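Local atomic coordinates of GCN5 like acetylase + bromodomain (Cryptosporidium parvum, PDB entry 4LDF), a protein that probably acetylates histone H3 as a GCN5-type acetyltransferase, this part being its bromodomain, a module class that generally recognises acetylated lysine. Residues H28-F34 and Y98-L102. Sequence-based numbering, arbitrary orientation.
Sequences HENAWPF and YANQL
H28 lays one face of its imidazole against the CD2 methyl of L102, where the ZA loop of the bromodomain four-helix bundle leaves helix 14-27 and folds back onto the last helix, 93-110. CD2 of L102 sits 3.6 Å from the centroid of the H28 ring, a CH-pi contact, while F105 of the same helix meets the ring edge-to-face. Histidine suits this turn because it also has a polar edge: ND1 of H28 accepts the backbone N-H of N30 at 3.1 Å, within the ring plane, which helps to fix the ring's rotation. N30 then serves Y98 and Q101 at once. Its CB lies over one face of the Y98 ring, and the amide continues over that face, the two planes only 15° apart. With CG beside its own backbone N (chi1 -63°), the side chain directs ND2 of N30 to OE1 of Q101, a nearly straight bond (168°) of 2.8 Å on a carbonyl lone pair. A31 points its methyl away from the helix, and its CA passes 3.8 Å from CD1 of L102; a small residue suits this buried position. W32, P33 and F34 form the WPF shelf, which in bromodomains generally borders the acetyl-lysine pocket. W32 approaches CE2 of Y98 obliquely with its NE1, from the same side of the ring as N30, and P33 adds its CG against CD2 of Y98. F34 turns inward, its ring edge near CB of Y98 and its CZ beside A99, whose short side chain leaves room for the phenyl. M81 and C85 of helix 71-88 also touch this phenyl, tying the loop to two helices. The other branch of L102 completes the seam: CD1 lies 3.4 Å from F34 CE1 and equally near the carbonyl O of N30.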
loop_
_atom_site.group_PDB
_atom_site.type_symbol
_atom_site.label_atom_id
_atom_site.label_comp_id
_atom_site.label_asym_id
_atom_site.label_seq_id
_atom_site.Cartn_x
_atom_site.Cartn_y
_atom_site.Cartn_z
ATOM N N HIS A 28 -11.098 -2.907 -1.648
ATOM C CA HIS A 28 -11.294 -2.934 -3.102
ATOM C C HIS A 28 -11.013 -4.377 -3.551
ATOM O O HIS A 28 -9.993 -4.939 -3.168
ATOM C CB HIS A 28 -10.320 -1.984 -3.823
ATOM C CG HIS A 28 -10.691 -1.730 -5.253
ATOM N ND1 HIS A 28 -10.599 -2.722 -6.215
ATOM C CD2 HIS A 28 -11.087 -0.582 -5.849
ATOM C CE1 HIS A 28 -10.973 -2.159 -7.347
ATOM N NE2 HIS A 28 -11.258 -0.866 -7.179
ATOM N N GLU A 29 -11.921 -4.976 -4.334
ATOM C CA GLU A 29 -11.776 -6.368 -4.810
ATOM C C GLU A 29 -10.401 -6.706 -5.439
ATOM O O GLU A 29 -9.907 -7.800 -5.207
ATOM C CB GLU A 29 -12.935 -6.758 -5.746
ATOM C CG GLU A 29 -12.932 -6.075 -7.107
ATOM C CD GLU A 29 -13.929 -6.579 -8.136
ATOM O OE1 GLU A 29 -13.745 -6.260 -9.329
ATOM O OE2 GLU A 29 -14.892 -7.284 -7.759
ATOM N N ASN A 30 -9.788 -5.754 -6.182
ATOM C CA ASN A 30 -8.488 -5.896 -6.863
ATOM C C ASN A 30 -7.262 -5.584 -6.009
ATOM O O ASN A 30 -6.136 -5.624 -6.510
ATOM C CB ASN A 30 -8.470 -5.116 -8.188
ATOM C CG ASN A 30 -9.481 -5.648 -9.169
ATOM O OD1 ASN A 30 -9.877 -6.820 -9.120
ATOM N ND2 ASN A 30 -9.962 -4.801 -10.052
ATOM N N ALA A 31 -7.478 -5.321 -4.722
ATOM C CA ALA A 31 -6.418 -5.054 -3.753
ATOM C C ALA A 31 -5.818 -6.338 -3.199
ATOM O O ALA A 31 -4.782 -6.292 -2.522
ATOM C CB ALA A 31 -6.961 -4.205 -2.621
ATOM N N TRP A 32 -6.459 -7.482 -3.484
ATOM C CA TRP A 32 -6.010 -8.782 -3.004
ATOM C C TRP A 32 -4.489 -9.090 -3.167
ATOM O O TRP A 32 -3.927 -9.584 -2.190
ATOM C CB TRP A 32 -6.934 -9.922 -3.447
ATOM C CG TRP A 32 -6.813 -10.303 -4.891
ATOM C CD1 TRP A 32 -7.595 -9.875 -5.927
ATOM C CD2 TRP A 32 -5.815 -11.164 -5.465
ATOM N NE1 TRP A 32 -7.156 -10.431 -7.109
ATOM C CE2 TRP A 32 -6.036 -11.190 -6.860
ATOM C CE3 TRP A 32 -4.780 -11.955 -4.927
ATOM C CZ2 TRP A 32 -5.237 -11.947 -7.730
ATOM C CZ3 TRP A 32 -3.966 -12.671 -5.792
ATOM C CH2 TRP A 32 -4.206 -12.675 -7.175
ATOM N N PRO A 33 -3.776 -8.763 -4.291
ATOM C CA PRO A 33 -2.332 -9.080 -4.356
ATOM C C PRO A 33 -1.455 -8.199 -3.468
ATOM O O PRO A 33 -0.237 -8.414 -3.417
ATOM C CB PRO A 33 -1.975 -8.815 -5.834
ATOM C CG PRO A 33 -3.226 -8.658 -6.547
ATOM C CD PRO A 33 -4.219 -8.162 -5.568
ATOM N N PHE A 34 -2.055 -7.188 -2.799
ATOM C CA PHE A 34 -1.316 -6.226 -1.976
ATOM C C PHE A 34 -1.637 -6.344 -0.479
ATOM O O PHE A 34 -1.018 -5.645 0.317
ATOM C CB PHE A 34 -1.602 -4.785 -2.471
ATOM C CG PHE A 34 -1.463 -4.565 -3.969
ATOM C CD1 PHE A 34 -2.547 -4.746 -4.820
ATOM C CD2 PHE A 34 -0.251 -4.150 -4.521
ATOM C CE1 PHE A 34 -2.403 -4.612 -6.205
ATOM C CE2 PHE A 34 -0.125 -3.942 -5.901
ATOM C CZ PHE A 34 -1.201 -4.177 -6.736
ATOM N N TYR A 98 -4.007 -3.586 -11.942
ATOM C CA TYR A 98 -4.583 -3.374 -10.618
ATOM C C TYR A 98 -3.855 -2.210 -9.935
ATOM O O TYR A 98 -4.513 -1.301 -9.433
ATOM C CB TYR A 98 -4.492 -4.631 -9.736
ATOM C CG TYR A 98 -5.216 -5.875 -10.210
ATOM C CD1 TYR A 98 -6.327 -5.787 -11.049
ATOM C CD2 TYR A 98 -4.839 -7.136 -9.759
ATOM C CE1 TYR A 98 -7.009 -6.932 -11.470
ATOM C CE2 TYR A 98 -5.526 -8.286 -10.155
ATOM C CZ TYR A 98 -6.619 -8.177 -11.002
ATOM O OH TYR A 98 -7.282 -9.308 -11.416
ATOM N N ALA A 99 -2.502 -2.231 -9.944
ATOM C CA ALA A 99 -1.660 -1.193 -9.345
ATOM C C ALA A 99 -2.039 0.215 -9.793
ATOM O O ALA A 99 -2.091 1.106 -8.945
ATOM C CB ALA A 99 -0.187 -1.454 -9.636
ATOM N N ASN A 100 -2.278 0.417 -11.115
ATOM C CA ASN A 100 -2.665 1.689 -11.746
ATOM C C ASN A 100 -4.088 2.088 -11.311
ATOM O O ASN A 100 -4.319 3.228 -10.901
ATOM C CB ASN A 100 -2.570 1.567 -13.299
ATOM C CG ASN A 100 -1.153 1.576 -13.844
ATOM O OD1 ASN A 100 -0.202 1.882 -13.147
ATOM N ND2 ASN A 100 -0.982 1.287 -15.115
ATOM N N GLN A 101 -5.017 1.117 -11.354
ATOM C CA GLN A 101 -6.409 1.281 -10.943
ATOM C C GLN A 101 -6.502 1.668 -9.472
ATOM O O GLN A 101 -7.158 2.655 -9.161
ATOM C CB GLN A 101 -7.211 -0.007 -11.216
ATOM C CG GLN A 101 -8.670 0.100 -10.762
ATOM C CD GLN A 101 -9.404 -1.204 -10.801
ATOM O OE1 GLN A 101 -8.873 -2.255 -10.442
ATOM N NE2 GLN A 101 -10.672 -1.146 -11.174
ATOM N N LEU A 102 -5.782 0.950 -8.583
ATOM C CA LEU A 102 -5.864 1.198 -7.147
ATOM C C LEU A 102 -5.199 2.475 -6.712
ATOM O O LEU A 102 -5.679 3.093 -5.779
ATOM C CB LEU A 102 -5.379 0.008 -6.311
ATOM C CG LEU A 102 -5.997 -1.369 -6.580
ATOM C CD1 LEU A 102 -5.078 -2.448 -6.138
ATOM C CD2 LEU A 102 -7.303 -1.527 -5.903
#